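Long-range contacts in cell surface protein (Faecalibacterium prausnitzii A2-165, PDB 4GT6), which is of unknown function but, as an extracellular leucine-rich repeat protein of the BspA type, probably binds other proteins at the bacterial surface: residues Asp73-Ile78 with Lys98-Lys104; Phe112-Thr117 with His134-Leu139. One frame throughout, in Å; residues are numbered along the deposited sequence. Where two conformers were deposited one is given.

Contact 1 (Asp73-Ile78 with Lys98-Lys104); sequences DTVTEI and KPSCVKK. With EDO (1,2-ethanediol), chain M.
Thr76 and Val102 run side by side, and the two backbones close into a short parallel bridge at Glu77 and Lys104. Thr76 O accepts from two successive amides. Lys103 N donates to Thr76 O at 2.8 Å from well above the carbonyl plane; Lys104 N makes a longer bond to the same oxygen. Ile78 N returns a bond to Lys104 O at 2.9 Å, nearly straight at 166°. Further back a water joins Val75 O to Cys101 N. Glu77 and Lys104 send their side chains the same way, side by side. Both have CG opposite the backbone N (chi1 -175° and 180°) and stay extended, which lays Lys104 CD 3.7 Å from Glu77 OE2. The charged ends stop short of a salt bridge, with Glu77 OE2 4.2 Å from Lys104 NZ, and a water bonded to both spans them. Ile78 crosses Val102 inside the repeat stack, its CD1 4.1 Å from Val102 CG1. Ile78 also packs on Phe83 and Ile121. At the other end Lys98 passes its CD by the Asp73 carboxylate, 3.7 Å from OD2. A water ties Asp73 OD2 to Pro99 O. Strand 47-54 lies across Glu77 from Lys104, and strand 104-105 continues to 127-128. Parallel pairing of successive coils, with aliphatic residues turned inward, is characteristic of a leucine-rich repeat solenoid; here the pairing is a single bridge.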
ATOM      1  N   ASP A  73      18.393 -18.079  18.050  1.00 16.26           N
ATOM      2  CA  ASP A  73      17.389 -17.464  18.941  1.00 16.94           C
ATOM      3  C   ASP A  73      18.025 -16.373  19.857  1.00 19.32           C
ATOM      4  O   ASP A  73      17.309 -15.734  20.626  1.00 20.15           O
ATOM      5  CB  ASP A  73      16.615 -18.512  19.748  1.00 18.85           C
ATOM      6  CG  ASP A  73      17.346 -19.179  20.887  1.00 23.94           C
ATOM      7  OD1 ASP A  73      18.599 -19.137  20.903  1.00 22.44           O
ATOM      8  OD2 ASP A  73      16.666 -19.754  21.763  1.00 30.47           O
ATOM      9  N   THR A  74      19.344 -16.110  19.711  1.00 15.71           N
ATOM     10  CA  THR A  74      19.993 -14.999  20.437  1.00 14.78           C
ATOM     11  C   THR A  74      19.610 -13.638  19.766  1.00 17.39           C
ATOM     12  O   THR A  74      19.675 -12.595  20.400  1.00 15.78           O
ATOM     13  CB  THR A  74      21.528 -15.185  20.434  1.00 17.76           C
ATOM     14  OG1 THR A  74      21.993 -15.263  19.069  1.00 17.92           O
ATOM     15  CG2 THR A  74      21.982 -16.415  21.245  1.00 22.37           C
ATOM     16  N   VAL A  75      19.215 -13.661  18.480  1.00 14.18           N
ATOM     17  CA  VAL A  75      18.927 -12.434  17.725  1.00 12.47           C
ATOM     18  C   VAL A  75      17.583 -11.830  18.148  1.00 16.51           C
ATOM     19  O   VAL A  75      16.522 -12.455  17.975  1.00 16.34           O
ATOM     20  CB  VAL A  75      19.004 -12.678  16.185  1.00 14.46           C
ATOM     21  CG1 VAL A  75      18.489 -11.460  15.410  1.00 13.22           C
ATOM     22  CG2 VAL A  75      20.453 -12.990  15.764  1.00 14.36           C
ATOM     23  N   THR A  76      17.627 -10.576  18.615  1.00 13.54           N
ATOM     24  CA  THR A  76      16.401  -9.878  19.025  1.00 12.67           C
ATOM     25  C   THR A  76      16.068  -8.729  18.048  1.00 16.70           C
ATOM     26  O   THR A  76      15.012  -8.110  18.163  1.00 14.83           O
ATOM     27  CB  THR A  76      16.547  -9.351  20.470  1.00 17.58           C
ATOM     28  OG1 THR A  76      17.597  -8.375  20.506  1.00 15.84           O
ATOM     29  CG2 THR A  76      16.804 -10.481  21.491  1.00 17.47           C
ATOM     30  N   GLU A  77      16.995  -8.411  17.134  1.00 13.74           N
ATOM     31  CA  GLU A  77      16.788  -7.304  16.204  1.00 13.13           C
ATOM     32  C   GLU A  77      17.372  -7.603  14.846  1.00 15.50           C
ATOM     33  O   GLU A  77      18.493  -8.099  14.752  1.00 14.65           O
ATOM     34  CB  GLU A  77      17.446  -6.012  16.749  1.00 14.21           C
ATOM     35  CG  GLU A  77      17.161  -4.787  15.894  1.00 17.36           C
ATOM     36  CD  GLU A  77      17.522  -3.434  16.482  1.00 31.77           C
ATOM     37  OE1 GLU A  77      17.839  -3.345  17.691  1.00 24.37           O
ATOM     38  OE2 GLU A  77      17.471  -2.449  15.714  1.00 21.96           O
ATOM     39  N   ILE A  78      16.630  -7.231  13.800  1.00 11.63           N
ATOM     40  CA  ILE A  78      17.061  -7.322  12.409  1.00 11.16           C
ATOM     41  C   ILE A  78      17.143  -5.870  11.942  1.00 15.67           C
ATOM     42  O   ILE A  78      16.145  -5.133  12.009  1.00 15.76           O
ATOM     43  CB  ILE A  78      16.164  -8.217  11.515  1.00 14.18           C
ATOM     44  CG1 ILE A  78      16.221  -9.683  12.004  1.00 15.32           C
ATOM     45  CG2 ILE A  78      16.673  -8.137  10.034  1.00 12.04           C
ATOM     46  CD1 ILE A  78      15.160 -10.583  11.407  1.00 20.70           C
ATOM     47  N   LYS A  98      13.922 -23.490  17.131  1.00 25.05           N
ATOM     48  CA  LYS A  98      13.541 -22.899  18.415  1.00 24.19           C
ATOM     49  C   LYS A  98      12.599 -21.709  18.174  1.00 26.55           C
ATOM     50  O   LYS A  98      12.604 -21.163  17.072  1.00 24.16           O
ATOM     51  CB  LYS A  98      14.799 -22.441  19.174  1.00 25.59           C
ATOM     52  CG  LYS A  98      15.552 -23.586  19.833  1.00 33.13           C
ATOM     53  CD  LYS A  98      16.907 -23.133  20.319  1.00 42.90           C
ATOM     54  CE  LYS A  98      17.627 -24.241  21.047  1.00 55.99           C
ATOM     55  NZ  LYS A  98      19.031 -23.870  21.358  1.00 65.54           N
ATOM     56  N   PRO A  99      11.784 -21.276  19.167  1.00 24.83           N
ATOM     57  CA  PRO A  99      10.957 -20.067  18.955  1.00 24.35           C
ATOM     58  C   PRO A  99      11.811 -18.826  18.626  1.00 24.53           C
ATOM     59  O   PRO A  99      12.882 -18.635  19.197  1.00 22.07           O
ATOM     60  CB  PRO A  99      10.243 -19.879  20.307  1.00 26.42           C
ATOM     61  CG  PRO A  99      10.266 -21.250  20.946  1.00 31.06           C
ATOM     62  CD  PRO A  99      11.595 -21.825  20.531  1.00 26.64           C
ATOM     63  N   SER A 100      11.325 -17.982  17.710  1.00 20.68           N
ATOM     64  CA  SER A 100      12.000 -16.719  17.368  1.00 19.68           C
ATOM     65  C   SER A 100      12.055 -15.788  18.594  1.00 22.91           C
ATOM     66  O   SER A 100      11.083 -15.728  19.351  1.00 21.89           O
ATOM     67  CB  SER A 100      11.253 -16.015  16.237  1.00 19.46           C
ATOM     68  OG  SER A 100      11.881 -14.775  15.960  1.00 21.83           O
ATOM     69  N   CYS A 101      13.178 -15.064  18.781  1.00 17.70           N
ATOM     70  CA  CYS A 101      13.309 -14.049  19.836  1.00 18.05           C
ATOM     71  C   CYS A 101      13.434 -12.655  19.210  1.00 17.35           C
ATOM     72  O   CYS A 101      13.712 -11.674  19.907  1.00 15.00           O
ATOM     73  CB  CYS A 101      14.472 -14.367  20.768  1.00 20.54           C
ATOM     74  SG  CYS A 101      14.161 -15.808  21.827  1.00 25.52           S
ATOM     75  N   VAL A 102      13.173 -12.565  17.888  1.00 14.93           N
ATOM     76  CA  VAL A 102      13.214 -11.286  17.167  1.00 13.55           C
ATOM     77  C   VAL A 102      12.098 -10.366  17.681  1.00 17.72           C
ATOM     78  O   VAL A 102      10.923 -10.740  17.642  1.00 17.90           O
ATOM     79  CB  VAL A 102      13.099 -11.466  15.630  1.00 15.22           C
ATOM     80  CG1 VAL A 102      13.044 -10.101  14.940  1.00 14.17           C
ATOM     81  CG2 VAL A 102      14.260 -12.314  15.085  1.00 14.14           C
ATOM     82  N   LYS A 103      12.480  -9.188  18.188  1.00 13.47           N
ATOM     83  CA  LYS A 103      11.523  -8.207  18.704  1.00 13.72           C
ATOM     84  C   LYS A 103      11.350  -7.040  17.763  1.00 16.69           C
ATOM     85  O   LYS A 103      10.304  -6.405  17.773  1.00 16.95           O
ATOM     86  CB  LYS A 103      11.997  -7.671  20.063  1.00 15.75           C
ATOM     87  CG  LYS A 103      12.070  -8.729  21.178  1.00 22.34           C
ATOM     88  CD  LYS A 103      10.821  -9.599  21.294  1.00 30.28           C
ATOM     89  CE  LYS A 103       9.711  -8.967  22.086  1.00 36.64           C
ATOM     90  NZ  LYS A 103       8.569  -9.916  22.287  1.00 37.30           N
ATOM     91  N   LYS A 104      12.404  -6.701  17.005  1.00 13.45           N
ATOM     92  CA  LYS A 104      12.380  -5.507  16.155  1.00 13.33           C
ATOM     93  C   LYS A 104      12.894  -5.827  14.765  1.00 15.75           C
ATOM     94  O   LYS A 104      13.916  -6.497  14.648  1.00 14.72           O
ATOM     95  CB  LYS A 104      13.251  -4.422  16.803  1.00 16.15           C
ATOM     96  CG  LYS A 104      13.323  -3.111  16.009  1.00 21.15           C
ATOM     97  CD  LYS A 104      14.001  -2.003  16.824  1.00 29.00           C
ATOM     98  CE  LYS A 104      14.027  -0.710  16.042  1.00 40.04           C
ATOM     99  NZ  LYS A 104      14.623   0.413  16.821  1.00 36.77           N
TER
HETATM  100  C1  EDO M 911      10.586 -20.525  14.674  1.00 51.33           C
HETATM  101  O1  EDO M 911      10.999 -21.883  14.741  1.00 49.08           O
HETATM  102  C2  EDO M 911       9.344 -20.226  15.548  1.00 52.63           C
HETATM  103  O2  EDO M 911       9.184 -18.815  15.760  1.00 50.28           O
HETATM  104  O   HOH W   1      13.917 -19.583  21.538  1.00 24.39           O
HETATM  105  O   HOH W   2      17.731 -21.565  23.376  1.00 52.19           O
HETATM  106  O   HOH W   3      15.709 -15.027  17.196  1.00 16.53           O
HETATM  107  O   HOH W   4      17.288  -0.102  16.795  1.00 48.39           O

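Contact 2 (Phe112-Thr117 with His134-Leu139); sequences FCSELT and HHCEEL
The Phe112 and His135 rings lie with planes 29° apart but are slid so far that they barely overlap, centroids 5.5 Å apart. Phe112 CE1 comes within 3.7 Å of His135 CD2, and CD1 lies beside His135 CB. Phe112 N donates to His134 O at 2.9 Å, the one direct hydrogen bond across. Ser114 CB rests against the carboxylate carbon of Glu137, 3.9 Å from CD. Glu138 leans over the Cys113-Leu116 turn with CG 3.4 Å from Ser114 O and CB against Thr117 CG2. Its CG lies beside the backbone N (chi1 -77°), and the extended chain carries the carboxylate past Ser114 O. On the buried side Cys136 SG touches Cys113 CB and Leu116 CD2. Type I turns at Cys113-Leu116 and Cys136-Leu139 place the cysteines, leucines, Glu115 and Glu138 in matching positions. The His135 ring is held from within its own segment: ND1 donates to Glu137 OE2 at 2.8 Å, on the anti side of the carboxylate. Tyr158 also meets this ring. With an alanine in place of His135, Phe112 is likely to lose its ring neighbour and Glu137 OE2 its imidazole donor, so the carboxylate could turn more freely. Glu115 and Glu138 run alongside each other with carboxylate planes 43° apart. Waters link Glu138 to Ser114 O and Glu115 O, and Lys90 pairs with Glu115 OE1. This lysine and the waters probably ease the repulsion between the two acids.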
ATOM      1  N   PHE A 112      11.900  -6.301  -1.538  1.00 11.84           N
ATOM      2  CA  PHE A 112      12.262  -6.964  -2.801  1.00 11.57           C
ATOM      3  C   PHE A 112      12.659  -8.436  -2.630  1.00 15.86           C
ATOM      4  O   PHE A 112      13.173  -9.023  -3.596  1.00 16.45           O
ATOM      5  CB  PHE A 112      13.368  -6.208  -3.585  1.00 13.02           C
ATOM      6  CG  PHE A 112      12.969  -4.833  -4.077  1.00 15.51           C
ATOM      7  CD1 PHE A 112      11.818  -4.655  -4.844  1.00 18.34           C
ATOM      8  CD2 PHE A 112      13.771  -3.724  -3.816  1.00 17.37           C
ATOM      9  CE1 PHE A 112      11.452  -3.381  -5.302  1.00 20.86           C
ATOM     10  CE2 PHE A 112      13.429  -2.464  -4.303  1.00 21.18           C
ATOM     11  CZ  PHE A 112      12.278  -2.300  -5.056  1.00 20.62           C
ATOM     12  N   CYS A 113      12.356  -9.075  -1.472  1.00 11.26           N
ATOM     13  CA  CYS A 113      12.586 -10.538  -1.325  1.00 11.52           C
ATOM     14  C   CYS A 113      11.352 -11.210  -1.905  1.00 13.20           C
ATOM     15  O   CYS A 113      10.502 -11.741  -1.182  1.00 12.21           O
ATOM     16  CB  CYS A 113      12.825 -10.912   0.137  1.00 11.18           C
ATOM     17  SG  CYS A 113      14.381 -10.248   0.799  1.00 14.89           S
ATOM     18  N   SER A 114      11.272 -11.163  -3.246  1.00 12.70           N
ATOM     19  CA  SER A 114      10.084 -11.568  -3.992  0.50 12.95           C
ATOM     20  C   SER A 114       9.842 -13.091  -4.047  1.00 16.01           C
ATOM     21  O   SER A 114       8.780 -13.506  -4.516  1.00 16.46           O
ATOM     22  CB  SER A 114      10.102 -10.966  -5.397  0.50 16.74           C
ATOM     23  OG  SER A 114      11.136 -11.519  -6.189  0.50 15.94           O
ATOM     24  N   GLU A 115      10.751 -13.918  -3.498  1.00 11.85           N
ATOM     25  CA  GLU A 115      10.530 -15.370  -3.462  1.00 11.69           C
ATOM     26  C   GLU A 115      10.400 -15.885  -2.032  1.00 16.18           C
ATOM     27  O   GLU A 115      10.229 -17.091  -1.820  1.00 14.59           O
ATOM     28  CB  GLU A 115      11.642 -16.129  -4.217  1.00 12.96           C
ATOM     29  CG  GLU A 115      11.466 -15.893  -5.703  1.00 15.27           C
ATOM     30  CD  GLU A 115      12.290 -16.739  -6.656  1.00 26.42           C
ATOM     31  OE1 GLU A 115      13.109 -17.554  -6.185  1.00 19.21           O
ATOM     32  OE2 GLU A 115      12.039 -16.647  -7.878  1.00 21.71           O
ATOM     33  N   LEU A 116      10.417 -14.958  -1.059  1.00 13.79           N
ATOM     34  CA  LEU A 116      10.372 -15.294   0.359  1.00 14.00           C
ATOM     35  C   LEU A 116       8.966 -15.803   0.753  1.00 17.50           C
ATOM     36  O   LEU A 116       7.981 -15.131   0.494  1.00 17.49           O
ATOM     37  CB  LEU A 116      10.779 -14.053   1.179  1.00 13.39           C
ATOM     38  CG  LEU A 116      10.760 -14.183   2.693  1.00 16.89           C
ATOM     39  CD1 LEU A 116      11.799 -15.254   3.205  1.00 15.82           C
ATOM     40  CD2 LEU A 116      11.011 -12.810   3.327  1.00 17.60           C
ATOM     41  N   THR A 117       8.889 -17.031   1.263  1.00 16.25           N
ATOM     42  CA  THR A 117       7.591 -17.628   1.641  1.00 16.67           C
ATOM     43  C   THR A 117       7.491 -17.970   3.134  1.00 23.25           C
ATOM     44  O   THR A 117       6.386 -17.957   3.681  1.00 23.33           O
ATOM     45  CB  THR A 117       7.303 -18.904   0.824  1.00 23.34           C
ATOM     46  OG1 THR A 117       8.370 -19.845   0.995  1.00 24.56           O
ATOM     47  CG2 THR A 117       7.099 -18.618  -0.656  1.00 23.43           C
ATOM     48  N   HIS A 134       7.971  -4.952   1.686  1.00 13.53           N
ATOM     49  CA  HIS A 134       7.573  -4.340   0.416  0.50 13.15           C
ATOM     50  C   HIS A 134       8.057  -5.239  -0.749  1.00 16.31           C
ATOM     51  O   HIS A 134       9.228  -5.609  -0.788  1.00 13.93           O
ATOM     52  CB  HIS A 134       8.163  -2.916   0.345  0.50 13.98           C
ATOM     53  CG  HIS A 134       7.753  -2.064  -0.825  0.50 17.11           C
ATOM     54  ND1 HIS A 134       8.080  -0.716  -0.867  0.50 18.98           N
ATOM     55  CD2 HIS A 134       7.101  -2.384  -1.967  0.50 17.96           C
ATOM     56  CE1 HIS A 134       7.610  -0.263  -2.017  0.50 18.17           C
ATOM     57  NE2 HIS A 134       7.017  -1.231  -2.716  0.50 17.90           N
ATOM     58  N   HIS A 135       7.146  -5.609  -1.681  1.00 13.21           N
ATOM     59  CA  HIS A 135       7.447  -6.469  -2.846  1.00 13.56           C
ATOM     60  C   HIS A 135       7.886  -7.906  -2.453  1.00 17.03           C
ATOM     61  O   HIS A 135       8.618  -8.558  -3.214  1.00 17.15           O
ATOM     62  CB  HIS A 135       8.479  -5.826  -3.798  1.00 14.26           C
ATOM     63  CG  HIS A 135       7.841  -5.047  -4.914  1.00 17.77           C
ATOM     64  ND1 HIS A 135       7.198  -5.692  -5.964  1.00 20.19           N
ATOM     65  CD2 HIS A 135       7.741  -3.709  -5.093  1.00 18.62           C
ATOM     66  CE1 HIS A 135       6.744  -4.724  -6.754  1.00 19.61           C
ATOM     67  NE2 HIS A 135       7.049  -3.514  -6.273  1.00 19.12           N
ATOM     68  N   CYS A 136       7.396  -8.418  -1.302  1.00 13.20           N
ATOM     69  CA  CYS A 136       7.565  -9.816  -0.948  1.00 12.56           C
ATOM     70  C   CYS A 136       6.390 -10.529  -1.601  1.00 15.76           C
ATOM     71  O   CYS A 136       5.402 -10.889  -0.962  1.00 14.53           O
ATOM     72  CB  CYS A 136       7.641 -10.012   0.558  1.00 12.05           C
ATOM     73  SG  CYS A 136       9.216  -9.440   1.258  1.00 14.79           S
ATOM     74  N   GLU A 137       6.525 -10.693  -2.926  1.00 14.12           N
ATOM     75  CA  GLU A 137       5.502 -11.145  -3.872  1.00 14.42           C
ATOM     76  C   GLU A 137       5.015 -12.574  -3.700  1.00 18.01           C
ATOM     77  O   GLU A 137       4.027 -12.935  -4.346  1.00 17.93           O
ATOM     78  CB  GLU A 137       6.027 -10.964  -5.304  1.00 15.20           C
ATOM     79  CG  GLU A 137       6.393  -9.514  -5.603  1.00 16.36           C
ATOM     80  CD  GLU A 137       6.924  -9.263  -6.999  1.00 23.41           C
ATOM     81  OE1 GLU A 137       6.766 -10.153  -7.862  1.00 22.21           O
ATOM     82  OE2 GLU A 137       7.437  -8.151  -7.249  1.00 20.57           O
ATOM     83  N   GLU A 138       5.669 -13.384  -2.873  1.00 14.20           N
ATOM     84  CA  GLU A 138       5.210 -14.756  -2.665  1.00 14.53           C
ATOM     85  C   GLU A 138       4.717 -15.024  -1.224  1.00 18.39           C
ATOM     86  O   GLU A 138       4.263 -16.131  -0.958  1.00 18.62           O
ATOM     87  CB  GLU A 138       6.290 -15.757  -3.080  1.00 16.01           C
ATOM     88  CG  GLU A 138       6.330 -15.871  -4.595  1.00 20.37           C
ATOM     89  CD  GLU A 138       7.237 -16.971  -5.116  1.00 34.60           C
ATOM     90  OE1 GLU A 138       7.252 -18.072  -4.517  1.00 27.15           O
ATOM     91  OE2 GLU A 138       7.903 -16.738  -6.150  1.00 27.16           O
ATOM     92  N   LEU A 139       4.752 -14.041  -0.309  1.00 15.55           N
ATOM     93  CA  LEU A 139       4.157 -14.242   1.032  1.00 16.31           C
ATOM     94  C   LEU A 139       2.648 -14.510   0.842  1.00 19.61           C
ATOM     95  O   LEU A 139       2.014 -13.733   0.128  1.00 19.77           O
ATOM     96  CB  LEU A 139       4.349 -13.005   1.929  1.00 16.45           C
ATOM     97  CG  LEU A 139       5.735 -12.723   2.462  1.00 22.38           C
ATOM     98  CD1 LEU A 139       5.704 -11.432   3.302  1.00 22.27           C
ATOM     99  CD2 LEU A 139       6.262 -13.905   3.311  1.00 23.38           C
TER
HETATM  100  O   HOH W   5       8.308 -14.255  -7.039  1.00 22.85           O
HETATM  101  O   HOH W   6       9.830 -10.599  -8.987  1.00 49.87           O
HETATM  102  O   HOH W   7       9.441 -19.047  -3.475  1.00 18.99           O

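Both contacts join neighbouring coils of the BspA-type repeat region in this piece of a longer cell surface protein. They lie in series along the chain, centres about 20 Å apart. Neither is wholly core: each has buried residues facing the solenoid interior and polar ones toward the outside. Contact 1 includes exposed residues and lies farther from the chain centre. Three backbone bonds cross it, at and just before the short strands 77-78 and 104-105. Contact 2 joins turns outside any regular strand, and one backbone bond crosses it. Water spans opposite charges in contact 1 and in contact 2 bonds a glutamate that lies beside another. Aromatic packing belongs to contact 2 alone.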